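Local coordinates for protein Polyphosphate:AMP phosphotransferase (Meiothermus ruber H328, PDB 5O6M) that transfers phosphate from inorganic polyphosphate to AMP and ADP, giving ADP and ATP, and can also use other nucleoside mono- and diphosphates, at residues G85-S90 with H108-R113; R122-D127 with E151-L156. The protein carries 1 engineered substitution. One frame throughout, in Å; residues are numbered along the deposited sequence.

How the contacts relate
Contact 1 and contact 2 adjoin, their centres about 13 Å apart, and share strand 117-121: loop 108-113 leads into it and 122-127 leads out. Contact 1 is partly buried: 85-90, on an outermost strand within the chain, meets the loop through an arginine that bonds to one glutamine and also pairs with Glu116. Contact 2 is buried; there 122-127 meets the helix 145-158, while other residues of the same loop hold ATP. The two join where His108 packs on Phe152 and Met155, and Val111 on Leu156. Both also touch the second subunit. Arginine-to-carbonyl bonds serve the sheet's edge, whereas in the interior a histidine and a tyrosine converge on one carboxylate.

Contact 1: residues G85-S90 with H108-R113; sequences GVRVAS and HQQVPR. With PO4 (phosphate ion), chain V.
Arg87 reaches from its strand to Gln110 and bonds to both of that residue's carbonyl oxygens. The stronger bond runs from Arg87 NH2 to the backbone Gln110 O, 3.1 Å long. NH2 lies well above that carbonyl's plane and so does not meet a lone pair. The second, from Arg87 NH1 to Gln110 OE1, is short at 2.8 Å but weak, because its N-H is bent to 126°. Guanidinium and amide planes are turned 54° apart. With CG opposite the backbone N (chi1 173°) the arginine heads out from the strand toward the loop, and a bend at chi3 turns its end to Gln110. Beside it, the small Ala89 lets the glutamine approach: Ala89 CB lies 4.0 Å from Gln110 CB.

The strand 86-90 is outermost within this chain in the parallel sheet of this P-loop kinase fold, and 108-113 belongs to the connection that leads to its neighbour, strand 117-121. A type I turn from His108 to Val111, closed by Val111 N bonding to His108 O, sets the Gln110 carbonyl in place. The arginine's strongest polar partner is Glu116, which forms a salt bridge with NE. A leucine in place of Arg87 would probably leave Gln110 O and the Glu116 carboxylate without this donor and cation.

Further along, Pro112 packs on Val118 of the next strand, a good place for a rigid apolar ring. Arg113 NH1 donates to PO4 O3 at 2.7 Å, and Arg101 of the second subunit binds the same ion, which probably came from the crystallisation liquor.

Contact 2: residues R122-D127 with E151-L156; sequences RSHYED and EFERML. With ATP (adenosine-5'-triphosphate), chain X.
His124 and Tyr125 both reach Glu153 on the helix 145-158, from a loop that follows strand 117-121 of the P-loop kinase fold and also lines the ATP pocket. Arg122, at the start, suits a phosphate: from its extended chain NE and NH2 donate to O1G (2.9 Å) and O2G (2.8 Å) of the ATP gamma-phosphate. Its NH1 forms a salt bridge with Glu126 OE2, and Asp66 pairs with NH2. Ser123 OG accepts from Tyr125 N, an ST turn that shapes the backbone here.

His124 NE2 donates an almost straight bond to Glu153 OE2 (2.9 Å, 170°), in the imidazole plane and on the oxygen's anti lone pair. Its ring face receives the edge of Phe152, with planes at 82°.

The Tyr125 and Glu153 side chains approach each other from opposite directions, and the hydroxyl meets the same oxygen that His124 holds, Tyr125 OH lying 2.5 Å from Glu153 OE2. A long flat side chain suits this place by bringing a polar hydroxyl to a buried carboxylate, while Lys165 pairs with Glu153 OE1 and bonds to the hydroxyl.

Glu126 OE1 receives a weak bond from the ribose O2', and Asp127 OD1 takes another weak one from the adenine N6 of ATP, 3.1 Å away.

Contact 1: residues G85-S90 with H108-R113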
# COMPACT_ATOMS: atom_id res chain seq x y z
N GLY D 85 0.48 19.69 0.56
CA GLY D 85 1.26 19.50 -0.64
C GLY D 85 2.66 18.99 -0.40
O GLY D 85 3.35 18.60 -1.35
N VAL D 86 3.11 18.98 0.86
CA VAL D 86 4.44 18.53 1.22
C VAL D 86 4.32 17.33 2.14
O VAL D 86 3.62 17.39 3.16
CB VAL D 86 5.26 19.66 1.87
CG1 VAL D 86 4.60 20.13 3.16
CG2 VAL D 86 6.69 19.20 2.14
N ARG D 87 5.01 16.24 1.79
CA ARG D 87 4.96 14.99 2.54
C ARG D 87 6.37 14.49 2.80
O ARG D 87 7.23 14.56 1.92
CB ARG D 87 4.15 13.93 1.79
CG ARG D 87 4.20 12.55 2.44
CD ARG D 87 3.22 11.59 1.80
NE ARG D 87 3.49 11.34 0.39
CZ ARG D 87 4.34 10.42 -0.06
NH1 ARG D 87 5.01 9.66 0.79
NH2 ARG D 87 4.52 10.26 -1.37
N VAL D 88 6.61 13.98 4.00
CA VAL D 88 7.90 13.41 4.38
C VAL D 88 7.77 11.89 4.40
O VAL D 88 6.87 11.34 5.04
CB VAL D 88 8.38 13.94 5.74
CG1 VAL D 88 9.70 13.29 6.12
CG2 VAL D 88 8.51 15.46 5.69
N ALA D 89 8.67 11.21 3.70
CA ALA D 89 8.78 9.76 3.73
C ALA D 89 10.11 9.39 4.36
O ALA D 89 11.17 9.70 3.80
CB ALA D 89 8.65 9.15 2.33
N SER D 90 10.06 8.76 5.53
CA SER D 90 11.25 8.35 6.25
C SER D 90 11.57 6.90 5.94
O SER D 90 10.66 6.08 5.78
CB SER D 90 11.07 8.52 7.76
OG SER D 90 10.87 9.88 8.10
N HIS D 108 10.39 3.10 -4.21
CA HIS D 108 9.58 3.48 -5.36
C HIS D 108 8.14 3.78 -4.95
O HIS D 108 7.52 4.69 -5.50
CB HIS D 108 9.61 2.38 -6.42
CG HIS D 108 9.24 2.86 -7.79
ND1 HIS D 108 9.43 2.09 -8.92
CD2 HIS D 108 8.72 4.03 -8.21
CE1 HIS D 108 9.02 2.77 -9.98
NE2 HIS D 108 8.59 3.95 -9.58
N GLN D 109 7.61 3.01 -3.99
CA GLN D 109 6.24 3.21 -3.53
C GLN D 109 5.99 4.65 -3.09
O GLN D 109 4.87 5.15 -3.20
CB GLN D 109 5.95 2.25 -2.38
CG GLN D 109 4.62 2.47 -1.70
CD GLN D 109 3.45 2.28 -2.63
OE1 GLN D 109 3.46 1.38 -3.48
NE2 GLN D 109 2.44 3.13 -2.50
N GLN D 110 7.03 5.32 -2.60
CA GLN D 110 6.89 6.61 -1.95
C GLN D 110 7.16 7.81 -2.85
O GLN D 110 7.12 8.94 -2.36
CB GLN D 110 7.83 6.68 -0.73
CG GLN D 110 7.59 5.60 0.31
CD GLN D 110 6.28 5.82 1.05
OE1 GLN D 110 5.72 6.91 1.02
NE2 GLN D 110 5.80 4.78 1.73
N VAL D 111 7.43 7.61 -4.14
CA VAL D 111 7.79 8.72 -5.02
C VAL D 111 6.66 9.74 -5.04
O VAL D 111 5.49 9.38 -4.81
CB VAL D 111 8.10 8.23 -6.45
CG1 VAL D 111 9.23 7.21 -6.43
CG2 VAL D 111 6.85 7.66 -7.10
N PRO D 112 6.94 11.01 -5.31
CA PRO D 112 5.88 12.01 -5.31
C PRO D 112 4.98 11.86 -6.52
O PRO D 112 5.42 11.48 -7.61
CB PRO D 112 6.64 13.34 -5.35
CG PRO D 112 7.92 13.00 -6.05
CD PRO D 112 8.26 11.61 -5.58
N ARG D 113 3.70 12.16 -6.32
CA ARG D 113 2.74 12.21 -7.41
C ARG D 113 2.67 13.62 -7.98
O ARG D 113 3.30 14.55 -7.47
CB ARG D 113 1.37 11.73 -6.94
CG ARG D 113 0.75 12.56 -5.82
CD ARG D 113 -0.77 12.52 -5.92
NE ARG D 113 -1.25 13.19 -7.13
CZ ARG D 113 -2.37 12.87 -7.77
NH1 ARG D 113 -3.12 11.87 -7.34
NH2 ARG D 113 -2.73 13.54 -8.86
P PO4 V . -3.11 9.59 -4.45
O1 PO4 V . -3.33 10.93 -3.79
O2 PO4 V . -4.43 8.88 -4.66
O3 PO4 V . -2.44 9.78 -5.78
O4 PO4 V . -2.23 8.75 -3.55

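Contact 2: residues R122-D127 with E151-L156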
# COMPACT_ATOMS: atom_id res chain seq x y z
N ARG D 122 16.35 10.25 4.52
CA ARG D 122 17.07 9.05 4.11
C ARG D 122 16.37 8.46 2.89
O ARG D 122 15.24 8.85 2.58
CB ARG D 122 17.15 8.04 5.26
CG ARG D 122 18.01 8.50 6.42
CD ARG D 122 18.20 7.40 7.45
NE ARG D 122 18.76 7.91 8.70
CZ ARG D 122 20.06 8.04 8.94
NH1 ARG D 122 20.95 7.68 8.01
NH2 ARG D 122 20.47 8.52 10.10
N SER D 123 17.01 7.53 2.19
CA SER D 123 16.50 7.17 0.88
C SER D 123 17.09 5.83 0.46
O SER D 123 17.67 5.09 1.26
CB SER D 123 16.84 8.25 -0.16
OG SER D 123 18.24 8.29 -0.37
N HIS D 124 16.92 5.52 -0.83
CA HIS D 124 17.54 4.35 -1.45
C HIS D 124 19.06 4.38 -1.34
O HIS D 124 19.70 3.33 -1.50
CB HIS D 124 17.13 4.28 -2.92
CG HIS D 124 17.18 5.59 -3.64
ND1 HIS D 124 16.44 6.69 -3.24
CD2 HIS D 124 17.86 5.99 -4.74
CE1 HIS D 124 16.68 7.70 -4.05
NE2 HIS D 124 17.54 7.30 -4.97
N TYR D 125 19.66 5.54 -1.07
CA TYR D 125 21.11 5.60 -0.97
C TYR D 125 21.63 4.85 0.24
O TYR D 125 22.78 4.41 0.23
CB TYR D 125 21.57 7.07 -0.95
CG TYR D 125 21.45 7.70 -2.32
CD1 TYR D 125 22.44 7.50 -3.28
CD2 TYR D 125 20.35 8.46 -2.67
CE1 TYR D 125 22.33 8.05 -4.54
CE2 TYR D 125 20.23 9.02 -3.93
CZ TYR D 125 21.23 8.81 -4.86
OH TYR D 125 21.12 9.36 -6.12
N GLU D 126 20.80 4.66 1.27
CA GLU D 126 21.21 3.84 2.41
C GLU D 126 21.61 2.43 1.98
O GLU D 126 22.37 1.77 2.70
CB GLU D 126 20.09 3.77 3.45
CG GLU D 126 19.78 5.10 4.11
CD GLU D 126 20.87 5.56 5.06
OE1 GLU D 126 21.58 4.69 5.61
OE2 GLU D 126 21.01 6.78 5.27
N ASP D 127 21.12 1.95 0.84
CA ASP D 127 21.46 0.61 0.37
C ASP D 127 22.81 0.55 -0.34
O ASP D 127 23.18 -0.52 -0.83
CB ASP D 127 20.35 0.08 -0.55
CG ASP D 127 19.09 -0.28 0.22
OD1 ASP D 127 19.12 -1.26 0.99
OD2 ASP D 127 18.07 0.41 0.06
N GLU D 151 19.84 4.64 -13.15
CA GLU D 151 18.79 4.32 -14.11
C GLU D 151 17.41 4.51 -13.50
O GLU D 151 16.48 4.94 -14.18
CB GLU D 151 18.96 2.89 -14.61
CG GLU D 151 20.25 2.66 -15.38
CD GLU D 151 20.39 3.60 -16.56
OE1 GLU D 151 21.53 4.01 -16.87
OE2 GLU D 151 19.36 3.96 -17.16
N PHE D 152 17.26 4.19 -12.21
CA PHE D 152 16.00 4.46 -11.53
C PHE D 152 15.69 5.95 -11.53
O PHE D 152 14.58 6.36 -11.86
CB PHE D 152 16.07 3.92 -10.10
CG PHE D 152 14.88 4.28 -9.26
CD1 PHE D 152 13.60 3.87 -9.63
CD2 PHE D 152 15.04 5.00 -8.09
CE1 PHE D 152 12.51 4.20 -8.85
CE2 PHE D 152 13.94 5.33 -7.31
CZ PHE D 152 12.68 4.93 -7.69
N GLU D 153 16.68 6.77 -11.18
CA GLU D 153 16.46 8.21 -11.17
C GLU D 153 16.31 8.77 -12.58
O GLU D 153 15.56 9.72 -12.79
CB GLU D 153 17.59 8.91 -10.41
CG GLU D 153 17.57 8.60 -8.91
CD GLU D 153 18.72 9.23 -8.15
OE1 GLU D 153 19.55 9.92 -8.79
OE2 GLU D 153 18.81 9.03 -6.92
N ARG D 154 17.01 8.18 -13.56
CA ARG D 154 16.81 8.61 -14.94
C ARG D 154 15.37 8.40 -15.38
O ARG D 154 14.77 9.27 -16.03
CB ARG D 154 17.75 7.87 -15.89
CG ARG D 154 17.48 8.21 -17.35
CD ARG D 154 18.07 7.19 -18.31
NE ARG D 154 19.52 7.12 -18.23
CZ ARG D 154 20.33 7.86 -18.99
NH1 ARG D 154 19.82 8.70 -19.87
NH2 ARG D 154 21.65 7.75 -18.86
N MET D 155 14.80 7.24 -15.05
CA MET D 155 13.41 6.97 -15.40
C MET D 155 12.47 7.96 -14.72
O MET D 155 11.56 8.51 -15.34
CB MET D 155 13.06 5.53 -15.03
CG MET D 155 11.63 5.11 -15.34
SD MET D 155 10.49 5.56 -14.03
CE MET D 155 11.27 4.80 -12.61
N LEU D 156 12.69 8.21 -13.42
CA LEU D 156 11.88 9.19 -12.70
C LEU D 156 11.91 10.55 -13.37
O LEU D 156 10.86 11.19 -13.54
CB LEU D 156 12.37 9.30 -11.26
CG LEU D 156 12.06 8.13 -10.33
CD1 LEU D 156 12.56 8.43 -8.93
CD2 LEU D 156 10.56 7.86 -10.31
PG ATP X . 17.29 9.12 12.08
O1G ATP X . 16.93 9.16 10.62
O2G ATP X . 18.79 9.01 12.32
O3G ATP X . 16.75 10.33 12.86
PB ATP X . 15.43 7.56 13.72
O1B ATP X . 15.86 7.11 15.06
O2B ATP X . 14.55 8.81 13.68
O3B ATP X . 16.67 7.82 12.76
PA ATP X . 14.72 5.66 11.56
O1A ATP X . 14.13 6.50 10.50
O2A ATP X . 14.00 4.33 11.76
O3A ATP X . 14.63 6.41 12.96
O5' ATP X . 16.27 5.25 11.18
C5' ATP X . 16.90 4.13 11.84
C4' ATP X . 18.07 3.59 11.06
O4' ATP X . 17.64 2.94 9.84
C3' ATP X . 19.16 4.59 10.65
O3' ATP X . 20.34 4.35 11.41
C2' ATP X . 19.40 4.29 9.16
O2' ATP X . 20.78 4.27 8.80
C1' ATP X . 18.81 2.89 9.05
N9 ATP X . 18.48 2.46 7.69
C8 ATP X . 17.80 3.16 6.73
N7 ATP X . 17.76 2.56 5.56
C5 ATP X . 18.46 1.38 5.78
C6 ATP X . 18.79 0.30 4.93
N6 ATP X . 18.49 0.26 3.63
N1 ATP X . 19.48 -0.73 5.46
C2 ATP X . 19.83 -0.66 6.75
N3 ATP X . 19.59 0.30 7.64
C4 ATP X . 18.90 1.30 7.09